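Local coordinates for putative surface anchored protein (Clostridium perfringens B, PDB 4NI6) that probably forms one repeat of the Ig-like, ester-bond cross-linked shaft of a clostridial cell-surface adhesin, at residues Ala8-Asn13 with Ala20-Glu25; Gly52-Val57 with Gln90-Gly95. All blocks are in the same frame, centred on the assembly; numbering follows the deposited sequence. Where two conformers were deposited one is given.

Contact 1: Ala8-Asn13 with Ala20-Glu25; sequences AADGVN and ALVSFE
V22 turns CG1 anti to its backbone N (chi1 -179°), which sets CG2 beside that N and against the methyl of A9; CG2 of V22 and CB of A9 are 3.6 Å apart. V12 has the same first torsion (177°), and its CG1 is carried to the segment 20-25, 4.0 Å from the carbonyl O of L21. The methyl of A20 points at the 8-13 segment and meets the backbone there: CB of A20 lies 3.4 Å from O of V12. CB of A20 is also 4.2 Å from CB of A9. A9, A20 and V22 are all buried, while V12 lies at the exposed margin.

No direct hydrogen bond joins the two segments. One water bridges them instead. It donates to O of A9 at 2.8 Å and to O of L21 at 3.0 Å.

The hairpin is closed by its own bonds, from N of A9 to O of V12 and from N of V12 to O of A9. CB of D10 is directed at the 20-25 segment, and OD2 only grazes CG1 of V22; its OD1 accepts a hydrogen bond from N of D32. Around the contact, V31 touches A9, D10 and V22, and L137 touches A9 and A20. The 20-22 strand pairs with the 121-139 strand, not with the hairpin. Here a tight beta hairpin with a type I' turn from A9 to V12, at the edge of one sheet, packs on a short strand of the other sheet, in the manner of an Ig-like beta sandwich.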
loop_
_atom_site.group_PDB
_atom_site.type_symbol
_atom_site.label_atom_id
_atom_site.label_comp_id
_atom_site.label_asym_id
_atom_site.label_seq_id
_atom_site.Cartn_x
_atom_site.Cartn_y
_atom_site.Cartn_z
ATOM N N ALA A 8 6.364 2.813 -5.197
ATOM C CA ALA A 8 7.621 3.026 -5.920
ATOM C C ALA A 8 8.147 1.665 -6.309
ATOM O O ALA A 8 8.254 0.746 -5.481
ATOM C CB ALA A 8 8.632 3.739 -5.047
ATOM N N ALA A 9 8.501 1.537 -7.587
ATOM C CA ALA A 9 9.020 0.292 -8.136
ATOM C C ALA A 9 10.435 0.571 -8.641
ATOM O O ALA A 9 10.635 1.394 -9.548
ATOM C CB ALA A 9 8.130 -0.145 -9.281
ATOM N N ASP A 10 11.427 0.063 -7.918
ATOM C CA ASP A 10 12.817 0.447 -8.182
ATOM C C ASP A 10 12.975 1.989 -8.159
ATOM O O ASP A 10 13.774 2.557 -8.879
ATOM C CB ASP A 10 13.326 -0.203 -9.476
ATOM C CG ASP A 10 13.393 -1.806 -9.332
ATOM O OD1 ASP A 10 13.557 -2.446 -8.052
ATOM O OD2 ASP A 10 13.570 -2.360 -10.538
ATOM N N GLY A 11 12.275 2.649 -7.241
ATOM C CA GLY A 11 12.454 4.085 -7.062
ATOM C C GLY A 11 11.545 4.940 -7.933
ATOM O O GLY A 11 11.419 6.153 -7.694
ATOM N N VAL A 12 10.880 4.297 -8.901
ATOM C CA VAL A 12 9.993 4.983 -9.857
ATOM C C VAL A 12 8.577 5.045 -9.264
ATOM O O VAL A 12 8.006 4.014 -8.973
ATOM C CB VAL A 12 9.943 4.219 -11.189
ATOM C CG1 VAL A 12 8.974 4.920 -12.122
ATOM C CG2 VAL A 12 11.349 4.128 -11.796
ATOM N N ASN A 13 8.038 6.251 -9.073
ATOM C CA ASN A 13 6.771 6.440 -8.370
ATOM C C ASN A 13 5.603 6.252 -9.307
ATOM O O ASN A 13 5.627 6.741 -10.444
ATOM C CB ASN A 13 6.679 7.853 -7.783
ATOM C CG ASN A 13 7.653 8.084 -6.662
ATOM O OD1 ASN A 13 7.872 7.192 -5.842
ATOM N ND2 ASN A 13 7.961 9.362 -6.428
ATOM N N ALA A 20 3.424 3.272 -12.105
ATOM C CA ALA A 20 4.900 3.130 -12.112
ATOM C C ALA A 20 5.300 2.076 -13.134
ATOM O O ALA A 20 4.830 0.954 -13.067
ATOM C CB ALA A 20 5.384 2.700 -10.745
ATOM N N LEU A 21 6.163 2.448 -14.072
ATOM C CA LEU A 21 6.596 1.508 -15.086
ATOM C C LEU A 21 7.976 0.917 -14.773
ATOM O O LEU A 21 8.914 1.620 -14.377
ATOM C CB LEU A 21 6.640 2.209 -16.449
ATOM C CG LEU A 21 5.301 2.692 -17.000
ATOM C CD1 LEU A 21 5.445 3.367 -18.349
ATOM C CD2 LEU A 21 4.249 1.598 -17.034
ATOM N N VAL A 22 8.038 -0.397 -14.877
ATOM C CA VAL A 22 9.308 -1.116 -14.796
ATOM C C VAL A 22 9.662 -1.663 -16.170
ATOM O O VAL A 22 8.858 -2.371 -16.762
ATOM C CB VAL A 22 9.207 -2.313 -13.808
ATOM C CG1 VAL A 22 10.546 -3.036 -13.710
ATOM C CG2 VAL A 22 8.735 -1.867 -12.431
ATOM N N SER A 23 10.809 -1.263 -16.707
ATOM C CA SER A 23 11.174 -1.729 -18.031
ATOM C C SER A 23 11.372 -3.226 -18.024
ATOM O O SER A 23 11.726 -3.831 -17.009
ATOM C CB SER A 23 12.442 -1.051 -18.545
ATOM O OG SER A 23 13.559 -1.495 -17.806
ATOM N N PHE A 24 11.319 -3.790 -19.221
ATOM C CA PHE A 24 11.568 -5.206 -19.389
ATOM C C PHE A 24 12.941 -5.590 -18.835
ATOM O O PHE A 24 13.056 -6.523 -18.030
ATOM C CB PHE A 24 11.449 -5.585 -20.864
ATOM C CG PHE A 24 11.945 -6.948 -21.157
ATOM C CD1 PHE A 24 11.272 -8.056 -20.701
ATOM C CD2 PHE A 24 13.050 -7.133 -21.957
ATOM C CE1 PHE A 24 11.807 -9.307 -20.800
ATOM C CE2 PHE A 24 13.548 -8.407 -22.169
ATOM C CZ PHE A 24 12.872 -9.504 -21.666
ATOM N N GLU A 25 13.989 -4.852 -19.198
ATOM C CA GLU A 25 15.330 -5.157 -18.675
ATOM C C GLU A 25 15.436 -4.999 -17.141
ATOM O O GLU A 25 16.021 -5.840 -16.453
ATOM C CB GLU A 25 16.389 -4.317 -19.403
ATOM C CG GLU A 25 16.486 -4.596 -20.899
ATOM C CD GLU A 25 17.614 -3.836 -21.578
ATOM O OE1 GLU A 25 18.249 -2.986 -20.919
ATOM O OE2 GLU A 25 17.893 -4.120 -22.767
HETATM O O HOH W 1 10.903 0.856 -12.258
#

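Contact 2: Gly52-Val57 with Gln90-Gly95; sequences GKLMHV and QKLQVG
L54 is the first residue of the 52-57 strand to meet the 90-95 segment, the end of the 81-90 strand and the loop after it. Its CG is anti to the backbone N (chi1 -175°), and the side chain extends toward that segment. One methyl does the touching. CD2 of L54 lies 4.1 Å from both CG of Q90 and CD2 of L92. The side chains of L54 and Q90 run past each other in opposite senses. Chi1 (-63°) places CG of Q90 against the leucine; the bend at chi2 (-70°) then turns the amide away from the line of the chain, and its NE2 is hydrogen-bonded to O of F87.

Two residues on, H56 also faces the loop. CE1 of H56 comes to 4.3 Å from NE2 of Q93. The amide approaches the ring at a slant, a loose contact with no hydrogen bond. The imidazole has a polar partner of its own: its NE2 is hydrogen-bonded to OE1 of E96.

The 52-57 segment belongs to the 47-57 strand, which runs antiparallel to both the 63-74 and 97-106 strands. The loop leads from the 81-90 strand of the other sheet into the 97-106 strand. Y98 on that strand touches L54, L92 and the H56 ring, and its OH is hydrogen-bonded to N of Q93. L92 also packs on L137 and V139 of the 121-139 strand.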
loop_
_atom_site.group_PDB
_atom_site.type_symbol
_atom_site.label_atom_id
_atom_site.label_comp_id
_atom_site.label_asym_id
_atom_site.label_seq_id
_atom_site.Cartn_x
_atom_site.Cartn_y
_atom_site.Cartn_z
ATOM N N GLY A 52 0.115 -4.057 4.426
ATOM C CA GLY A 52 0.172 -3.795 2.989
ATOM C C GLY A 52 0.195 -5.080 2.210
ATOM O O GLY A 52 0.750 -6.069 2.659
ATOM N N LYS A 53 -0.557 -5.076 1.123
ATOM C CA LYS A 53 -0.616 -6.225 0.225
ATOM C C LYS A 53 -0.292 -5.792 -1.183
ATOM O O LYS A 53 -0.737 -4.750 -1.668
ATOM C CB LYS A 53 -1.991 -6.854 0.258
ATOM C CG LYS A 53 -2.309 -7.494 1.603
ATOM C CD LYS A 53 -3.711 -8.055 1.644
ATOM C CE LYS A 53 -3.994 -8.663 3.012
ATOM N NZ LYS A 53 -3.003 -9.752 3.285
ATOM N N LEU A 54 0.509 -6.614 -1.870
ATOM C CA LEU A 54 0.795 -6.417 -3.285
ATOM C C LEU A 54 -0.053 -7.433 -4.047
ATOM O O LEU A 54 0.100 -8.636 -3.845
ATOM C CB LEU A 54 2.285 -6.647 -3.571
ATOM C CG LEU A 54 2.764 -6.364 -4.986
ATOM C CD1 LEU A 54 2.519 -4.915 -5.370
ATOM C CD2 LEU A 54 4.238 -6.721 -5.120
ATOM N N MET A 55 -0.971 -6.939 -4.869
ATOM C CA MET A 55 -1.956 -7.782 -5.560
ATOM C C MET A 55 -1.682 -7.786 -7.064
ATOM O O MET A 55 -1.527 -6.728 -7.662
ATOM C CB MET A 55 -3.342 -7.190 -5.347
ATOM C CG MET A 55 -3.717 -6.962 -3.877
ATOM S SD MET A 55 -3.692 -8.447 -2.826
ATOM C CE MET A 55 -5.095 -9.286 -3.521
ATOM N N HIS A 56 -1.632 -8.972 -7.649
ATOM C CA HIS A 56 -1.598 -9.140 -9.096
ATOM C C HIS A 56 -2.984 -8.914 -9.636
ATOM O O HIS A 56 -3.954 -9.544 -9.198
ATOM C CB HIS A 56 -1.080 -10.544 -9.381
ATOM C CG HIS A 56 -1.019 -10.908 -10.828
ATOM N ND1 HIS A 56 -1.017 -12.193 -11.219
ATOM C CD2 HIS A 56 -0.969 -10.146 -11.987
ATOM C CE1 HIS A 56 -0.877 -12.264 -12.556
ATOM N NE2 HIS A 56 -0.875 -11.024 -13.041
ATOM N N VAL A 57 -3.109 -7.922 -10.512
ATOM C CA VAL A 57 -4.389 -7.555 -11.138
ATOM C C VAL A 57 -4.527 -8.242 -12.482
ATOM O O VAL A 57 -3.793 -7.919 -13.421
ATOM C CB VAL A 57 -4.487 -6.037 -11.392
ATOM C CG1 VAL A 57 -5.859 -5.666 -11.937
ATOM C CG2 VAL A 57 -4.156 -5.264 -10.133
ATOM N N GLN A 90 10.838 -8.181 -5.099
ATOM C CA GLN A 90 9.746 -9.040 -5.510
ATOM C C GLN A 90 10.017 -9.547 -6.904
ATOM O O GLN A 90 10.379 -8.787 -7.801
ATOM C CB GLN A 90 8.429 -8.253 -5.471
ATOM C CG GLN A 90 8.056 -7.781 -4.063
ATOM C CD GLN A 90 7.659 -8.949 -3.179
ATOM O OE1 GLN A 90 7.002 -9.871 -3.638
ATOM N NE2 GLN A 90 7.972 -8.866 -1.893
ATOM N N LYS A 91 9.816 -10.835 -7.088
ATOM C CA LYS A 91 10.107 -11.407 -8.397
ATOM C C LYS A 91 8.838 -11.435 -9.266
ATOM O O LYS A 91 8.047 -12.374 -9.188
ATOM C CB LYS A 91 10.812 -12.780 -8.293
ATOM C CG LYS A 91 12.201 -12.776 -7.630
ATOM C CD LYS A 91 13.349 -12.381 -8.557
ATOM C CE LYS A 91 14.667 -12.262 -7.789
ATOM N NZ LYS A 91 15.292 -13.606 -7.531
ATOM N N LEU A 92 8.534 -10.272 -9.848
ATOM C CA LEU A 92 7.292 -10.019 -10.600
ATOM C C LEU A 92 7.335 -10.477 -12.067
ATOM O O LEU A 92 8.415 -10.720 -12.625
ATOM C CB LEU A 92 6.932 -8.532 -10.535
ATOM C CG LEU A 92 6.825 -7.979 -9.106
ATOM C CD1 LEU A 92 6.379 -6.527 -9.100
ATOM C CD2 LEU A 92 5.837 -8.805 -8.290
ATOM N N GLN A 93 6.152 -10.662 -12.664
ATOM C CA GLN A 93 6.048 -11.271 -14.002
ATOM C C GLN A 93 6.052 -10.169 -15.050
ATOM O O GLN A 93 5.232 -9.236 -15.018
ATOM C CB GLN A 93 4.746 -12.085 -14.099
ATOM C CG GLN A 93 4.787 -13.425 -13.370
ATOM C CD GLN A 93 3.412 -14.060 -13.212
ATOM O OE1 GLN A 93 3.089 -14.651 -12.116
ATOM N NE2 GLN A 93 2.608 -13.976 -14.303
ATOM N N VAL A 94 6.895 -10.350 -16.065
ATOM C CA VAL A 94 6.905 -9.433 -17.202
ATOM C C VAL A 94 5.545 -9.396 -17.876
ATOM O O VAL A 94 4.938 -10.448 -18.158
ATOM C CB VAL A 94 8.033 -9.763 -18.199
ATOM C CG1 VAL A 94 7.833 -9.069 -19.552
ATOM C CG2 VAL A 94 9.367 -9.379 -17.586
ATOM N N GLY A 95 5.071 -8.187 -18.169
ATOM C CA GLY A 95 3.768 -8.025 -18.787
ATOM C C GLY A 95 2.611 -7.805 -17.832
ATOM O O GLY A 95 1.503 -7.498 -18.271
#

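Both contacts join parts of the two sheets on the same side of the domain's centre, and their centres are about 12 Å apart. Contact 1 is partly buried and rests on small methyl groups, with a water bridging two carbonyls. Contact 2 is a surface contact: one buried leucine packs on side chains of the 90-95 segment, and a looser histidine-glutamine approach lies further along. Neither has a direct hydrogen bond between its segments. They share the 121-139 strand, whose L137 touches A9 and A20 in one and L92 in the other. The 20-25 and 90-95 segments also touch, CD1 of F24 lying 3.8 Å from CG1 of V94.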